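Local coordinates for 'Carboxyl esterase 2 (Tuber melanosporum Mel28, PDB 5MIF), which is a fungal carboxylesterase of the alpha/beta hydrolase fold that probably hydrolyses carboxylic esters, at residues 157-169 and 194-208. Residues are numbered along the deposited sequence; the frame is centred on the assembly and turned at random.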
loop_
_atom_site.group_PDB
_atom_site.type_symbol
_atom_site.label_atom_id
_atom_site.label_comp_id
_atom_site.label_asym_id
_atom_site.label_seq_id
_atom_site.Cartn_x
_atom_site.Cartn_y
_atom_site.Cartn_z
ATOM N N PRO A 157 -28.470 16.065 5.051
ATOM C CA PRO A 157 -28.033 14.712 4.693
ATOM C C PRO A 157 -28.548 14.234 3.341
ATOM O O PRO A 157 -28.628 13.026 3.109
ATOM C CB PRO A 157 -28.649 13.863 5.809
ATOM C CG PRO A 157 -29.981 14.538 6.032
ATOM C CD PRO A 157 -29.748 16.031 5.792
ATOM N N VAL A 158 -28.924 15.155 2.464
ATOM C CA VAL A 158 -29.547 14.757 1.213
ATOM C C VAL A 158 -28.592 13.970 0.281
ATOM O O VAL A 158 -28.989 12.929 -0.243
ATOM C CB VAL A 158 -30.161 15.995 0.492
ATOM C CG1 VAL A 158 -30.627 15.641 -0.911
ATOM C CG2 VAL A 158 -31.336 16.528 1.315
ATOM N N PRO A 159 -27.340 14.439 0.080
ATOM C CA PRO A 159 -26.462 13.603 -0.759
ATOM C C PRO A 159 -26.233 12.201 -0.149
ATOM O O PRO A 159 -26.190 11.207 -0.893
ATOM C CB PRO A 159 -25.160 14.404 -0.829
ATOM C CG PRO A 159 -25.593 15.859 -0.569
ATOM C CD PRO A 159 -26.693 15.717 0.459
ATOM N N ASN A 160 -26.106 12.131 1.175
ATOM C CA ASN A 160 -25.999 10.858 1.867
ATOM C C ASN A 160 -27.179 9.940 1.561
ATOM O O ASN A 160 -26.997 8.761 1.244
ATOM C CB ASN A 160 -25.915 11.086 3.375
ATOM C CG ASN A 160 -24.887 12.146 3.739
ATOM O OD1 ASN A 160 -25.010 13.302 3.340
ATOM N ND2 ASN A 160 -23.877 11.758 4.505
ATOM N N GLU A 161 -28.389 10.487 1.669
ATOM C CA GLU A 161 -29.600 9.702 1.461
ATOM C C GLU A 161 -29.804 9.378 -0.012
ATOM O O GLU A 161 -30.389 8.346 -0.342
ATOM C CB GLU A 161 -30.821 10.416 2.041
ATOM C CG GLU A 161 -30.788 10.569 3.573
ATOM C CD GLU A 161 -30.921 9.249 4.335
ATOM O OE1 GLU A 161 -31.273 8.219 3.729
ATOM O OE2 GLU A 161 -30.709 9.247 5.564
ATOM N N GLN A 162 -29.344 10.259 -0.898
ATOM C CA GLN A 162 -29.379 9.949 -2.323
ATOM C C GLN A 162 -28.525 8.714 -2.591
ATOM O O GLN A 162 -28.960 7.780 -3.263
ATOM C CB GLN A 162 -28.857 11.119 -3.165
ATOM C CG GLN A 162 -29.836 12.280 -3.333
ATOM C CD GLN A 162 -29.303 13.342 -4.274
ATOM O OE1 GLN A 162 -28.150 13.758 -4.165
ATOM N NE2 GLN A 162 -30.130 13.757 -5.231
ATOM N N CYS A 163 -27.305 8.727 -2.053
ATOM C CA CYS A 163 -26.363 7.623 -2.224
ATOM C C CYS A 163 -26.926 6.352 -1.614
ATOM O O CYS A 163 -26.872 5.285 -2.224
ATOM C CB CYS A 163 -25.024 7.960 -1.590
ATOM S SG CYS A 163 -24.134 9.223 -2.477
ATOM N N TYR A 164 -27.471 6.472 -0.409
ATOM C CA TYR A 164 -28.100 5.329 0.232
ATOM C C TYR A 164 -29.242 4.797 -0.629
ATOM O O TYR A 164 -29.316 3.592 -0.872
ATOM C CB TYR A 164 -28.594 5.677 1.636
ATOM C CG TYR A 164 -29.301 4.518 2.287
ATOM C CD1 TYR A 164 -28.584 3.502 2.892
ATOM C CD2 TYR A 164 -30.687 4.420 2.260
ATOM C CE1 TYR A 164 -29.224 2.431 3.477
ATOM C CE2 TYR A 164 -31.339 3.357 2.837
ATOM C CZ TYR A 164 -30.604 2.359 3.444
ATOM O OH TYR A 164 -31.256 1.286 4.021
ATOM N N ALA A 165 -30.118 5.685 -1.113
ATOM C CA ALA A 165 -31.281 5.245 -1.891
ATOM C C ALA A 165 -30.896 4.587 -3.226
ATOM O O ALA A 165 -31.540 3.625 -3.668
ATOM C CB ALA A 165 -32.240 6.436 -2.149
ATOM N N ALA A 166 -29.845 5.099 -3.859
ATOM C CA ALA A 166 -29.347 4.515 -5.101
ATOM C C ALA A 166 -28.834 3.094 -4.864
ATOM O O ALA A 166 -29.055 2.196 -5.681
ATOM C CB ALA A 166 -28.248 5.383 -5.700
ATOM N N VAL A 167 -28.149 2.886 -3.744
ATOM C CA VAL A 167 -27.671 1.546 -3.418
ATOM C C VAL A 167 -28.843 0.586 -3.218
ATOM O O VAL A 167 -28.812 -0.550 -3.714
ATOM C CB VAL A 167 -26.752 1.557 -2.181
ATOM C CG1 VAL A 167 -26.478 0.128 -1.687
ATOM C CG2 VAL A 167 -25.453 2.266 -2.526
ATOM N N GLN A 168 -29.888 1.040 -2.526
ATOM C CA GLN A 168 -31.056 0.179 -2.293
ATOM C C GLN A 168 -31.700 -0.225 -3.620
ATOM O O GLN A 168 -32.177 -1.355 -3.774
ATOM C CB GLN A 168 -32.091 0.872 -1.399
ATOM C CG GLN A 168 -31.576 1.314 -0.025
ATOM C CD GLN A 168 -30.662 0.294 0.648
ATOM O OE1 GLN A 168 -31.085 -0.818 0.970
ATOM N NE2 GLN A 168 -29.404 0.669 0.855
ATOM N N TRP A 169 -31.728 0.709 -4.564
ATOM C CA TRP A 169 -32.218 0.434 -5.906
ATOM C C TRP A 169 -31.355 -0.607 -6.617
ATOM O O TRP A 169 -31.876 -1.516 -7.254
ATOM C CB TRP A 169 -32.264 1.718 -6.740
ATOM C CG TRP A 169 -32.911 1.521 -8.083
ATOM C CD1 TRP A 169 -34.219 1.747 -8.398
ATOM C CD2 TRP A 169 -32.284 1.049 -9.287
ATOM N NE1 TRP A 169 -34.445 1.444 -9.717
ATOM C CE2 TRP A 169 -33.276 1.014 -10.286
ATOM C CE3 TRP A 169 -30.979 0.651 -9.616
ATOM C CZ2 TRP A 169 -33.010 0.605 -11.594
ATOM C CZ3 TRP A 169 -30.714 0.240 -10.917
ATOM C CH2 TRP A 169 -31.727 0.222 -11.890
ATOM N N GLU A 194 -16.503 10.139 3.067
ATOM C CA GLU A 194 -17.544 10.448 4.046
ATOM C C GLU A 194 -18.850 9.798 3.617
ATOM O O GLU A 194 -19.538 9.174 4.431
ATOM C CB GLU A 194 -17.720 11.966 4.212
ATOM C CG GLU A 194 -18.724 12.384 5.291
ATOM C CD GLU A 194 -20.132 12.623 4.746
ATOM O OE1 GLU A 194 -20.288 12.626 3.516
ATOM O OE2 GLU A 194 -21.081 12.828 5.543
ATOM N N LEU A 195 -19.186 9.918 2.335
ATOM C CA LEU A 195 -20.432 9.344 1.835
ATOM C C LEU A 195 -20.447 7.806 1.912
ATOM O O LEU A 195 -21.469 7.192 2.263
ATOM C CB LEU A 195 -20.677 9.802 0.387
ATOM C CG LEU A 195 -20.998 11.305 0.257
ATOM C CD1 LEU A 195 -20.972 11.767 -1.200
ATOM C CD2 LEU A 195 -22.335 11.618 0.904
ATOM N N SER A 196 -19.322 7.184 1.562
ATOM C CA SER A 196 -19.236 5.725 1.567
ATOM C C SER A 196 -19.470 5.194 2.979
ATOM O O SER A 196 -20.322 4.330 3.202
ATOM C CB SER A 196 -17.874 5.256 1.027
ATOM O OG SER A 196 -17.842 3.839 0.864
ATOM N N SER A 197 -18.735 5.740 3.938
ATOM C CA SER A 197 -18.853 5.279 5.314
ATOM C C SER A 197 -20.207 5.677 5.904
ATOM O O SER A 197 -20.729 4.980 6.775
ATOM C CB SER A 197 -17.717 5.836 6.172
ATOM O OG SER A 197 -17.707 7.244 6.086
ATOM N N SER A 198 -20.780 6.788 5.423
ATOM C CA SER A 198 -22.120 7.186 5.855
ATOM C C SER A 198 -23.182 6.195 5.421
ATOM O O SER A 198 -24.046 5.815 6.217
ATOM C CB SER A 198 -22.473 8.579 5.328
ATOM O OG SER A 198 -23.751 8.983 5.790
ATOM N N VAL A 199 -23.106 5.772 4.161
ATOM C CA VAL A 199 -24.046 4.803 3.611
ATOM C C VAL A 199 -23.887 3.430 4.285
ATOM O O VAL A 199 -24.879 2.713 4.526
ATOM C CB VAL A 199 -23.866 4.683 2.080
ATOM C CG1 VAL A 199 -24.665 3.513 1.525
ATOM C CG2 VAL A 199 -24.300 6.000 1.397
ATOM N N SER A 200 -22.643 3.060 4.587
ATOM C CA SER A 200 -22.400 1.848 5.375
ATOM C C SER A 200 -23.131 1.945 6.723
ATOM O O SER A 200 -23.847 1.030 7.116
ATOM C CB SER A 200 -20.894 1.623 5.593
ATOM O OG SER A 200 -20.239 1.193 4.397
ATOM N N LEU A 201 -22.950 3.063 7.419
ATOM C CA LEU A 201 -23.559 3.274 8.725
ATOM C C LEU A 201 -25.092 3.257 8.644
ATOM O O LEU A 201 -25.757 2.661 9.486
ATOM C CB LEU A 201 -23.061 4.589 9.332
ATOM C CG LEU A 201 -23.642 5.005 10.686
ATOM C CD1 LEU A 201 -23.332 3.961 11.737
ATOM C CD2 LEU A 201 -23.090 6.360 11.098
ATOM N N LEU A 202 -25.646 3.894 7.616
ATOM C CA LEU A 202 -27.088 3.909 7.416
ATOM C C LEU A 202 -27.596 2.487 7.137
ATOM O O LEU A 202 -28.698 2.121 7.546
ATOM C CB LEU A 202 -27.469 4.876 6.272
ATOM C CG LEU A 202 -27.323 6.393 6.509
ATOM C CD1 LEU A 202 -27.487 7.208 5.219
ATOM C CD2 LEU A 202 -28.306 6.895 7.578
ATOM N N SER A 203 -26.812 1.686 6.423
ATOM C CA SER A 203 -27.206 0.296 6.177
ATOM C C SER A 203 -27.283 -0.487 7.490
ATOM O O SER A 203 -28.175 -1.318 7.687
ATOM C CB SER A 203 -26.233 -0.383 5.223
ATOM O OG SER A 203 -26.122 0.355 4.027
ATOM N N ILE A 204 -26.340 -0.211 8.388
ATOM C CA ILE A 204 -26.311 -0.867 9.690
ATOM C C ILE A 204 -27.538 -0.449 10.509
ATOM O O ILE A 204 -28.266 -1.297 11.013
ATOM C CB ILE A 204 -25.006 -0.543 10.432
ATOM C CG1 ILE A 204 -23.850 -1.315 9.777
ATOM C CG2 ILE A 204 -25.119 -0.905 11.906
ATOM C CD1 ILE A 204 -22.479 -0.740 10.035
ATOM N N LYS A 205 -27.802 0.854 10.575
ATOM C CA LYS A 205 -28.990 1.368 11.267
ATOM C C LYS A 205 -30.326 0.846 10.741
ATOM O O LYS A 205 -31.276 0.692 11.515
ATOM C CB LYS A 205 -29.016 2.895 11.201
ATOM C CG LYS A 205 -27.930 3.545 12.016
ATOM C CD LYS A 205 -27.962 5.071 11.905
ATOM C CE LYS A 205 -26.939 5.654 12.853
ATOM N NZ LYS A 205 -27.419 6.833 13.617
ATOM N N ARG A 206 -30.419 0.597 9.436
ATOM C CA ARG A 206 -31.700 0.255 8.829
ATOM C C ARG A 206 -31.782 -1.223 8.477
ATOM O O ARG A 206 -32.790 -1.693 7.955
ATOM C CB ARG A 206 -31.920 1.131 7.582
ATOM C CG ARG A 206 -32.000 2.638 7.922
ATOM C CD ARG A 206 -31.862 3.561 6.705
ATOM N NE ARG A 206 -31.910 4.963 7.114
ATOM C CZ ARG A 206 -31.724 6.008 6.309
ATOM N NH1 ARG A 206 -31.451 5.826 5.021
ATOM N NH2 ARG A 206 -31.802 7.238 6.802
ATOM N N LYS A 207 -30.725 -1.950 8.819
ATOM C CA LYS A 207 -30.604 -3.387 8.576
ATOM C C LYS A 207 -30.798 -3.756 7.112
ATOM O O LYS A 207 -31.561 -4.659 6.781
ATOM C CB LYS A 207 -31.566 -4.163 9.481
ATOM C CG LYS A 207 -31.165 -3.986 10.956
ATOM C CD LYS A 207 -32.223 -4.430 11.956
ATOM C CE LYS A 207 -31.789 -4.087 13.386
ATOM N NZ LYS A 207 -30.307 -4.138 13.570
ATOM N N THR A 208 -30.093 -3.040 6.238
ATOM C CA THR A 208 -30.083 -3.362 4.815
ATOM C C THR A 208 -28.674 -3.820 4.429
ATOM O O THR A 208 -27.712 -3.479 5.114
ATOM C CB THR A 208 -30.522 -2.154 3.956
ATOM O OG1 THR A 208 -29.717 -1.012 4.269
ATOM C CG2 THR A 208 -32.003 -1.841 4.192
HETATM O O HOH W 1 -27.758 -0.995 2.280
#
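Tyr164 of helix 158-169 is a knob in a hole formed by Val199, Leu202, Ser203 and Arg206 of helix 194-206. With CG anti to the backbone N (chi1 178°), its ring lies along the neighbouring helix, pointing toward that helix's C-terminal end, with CD1 3.8 Å from Leu202 CB, and its OH shares a 2.8 Å hydrogen bond with Thr208 OG1. A tyrosine suits this place: its ring fills the hole while its hydroxyl reaches the polar residue past the helix end. Over one face stands the Arg206 guanidinium in a cation-pi contact, its plane nearly perpendicular to the ring; Gln168 NE2 lies over the other. Arg206 also grips Glu161 end-on and nearly coplanar, NH1 to OE1 at 2.7 Å and NH2 to OE2 at 2.6 Å. An alanine in place of Glu161 would probably leave the guanidinium without its carboxylate mate and freer to swing off the ring.

Near the start of helix 158-169, the amide of buried Asn160 spends both ND2 hydrogens, on Ser198 OG (3.1 Å, 169°) and on Glu194 OE2 (3.2 Å). Trp120 binds Glu194 OE1, and Val262 binds Ser198 OG. Val199, branched and short, suits a place where the helix axes come within 9.2 Å and cross at -63°; its CG2 packs 3.6 Å from Cys163 CB. Both helices pack against strands 109-115 and 184-189, neighbours flanking the central sheet of an alpha/beta hydrolase fold.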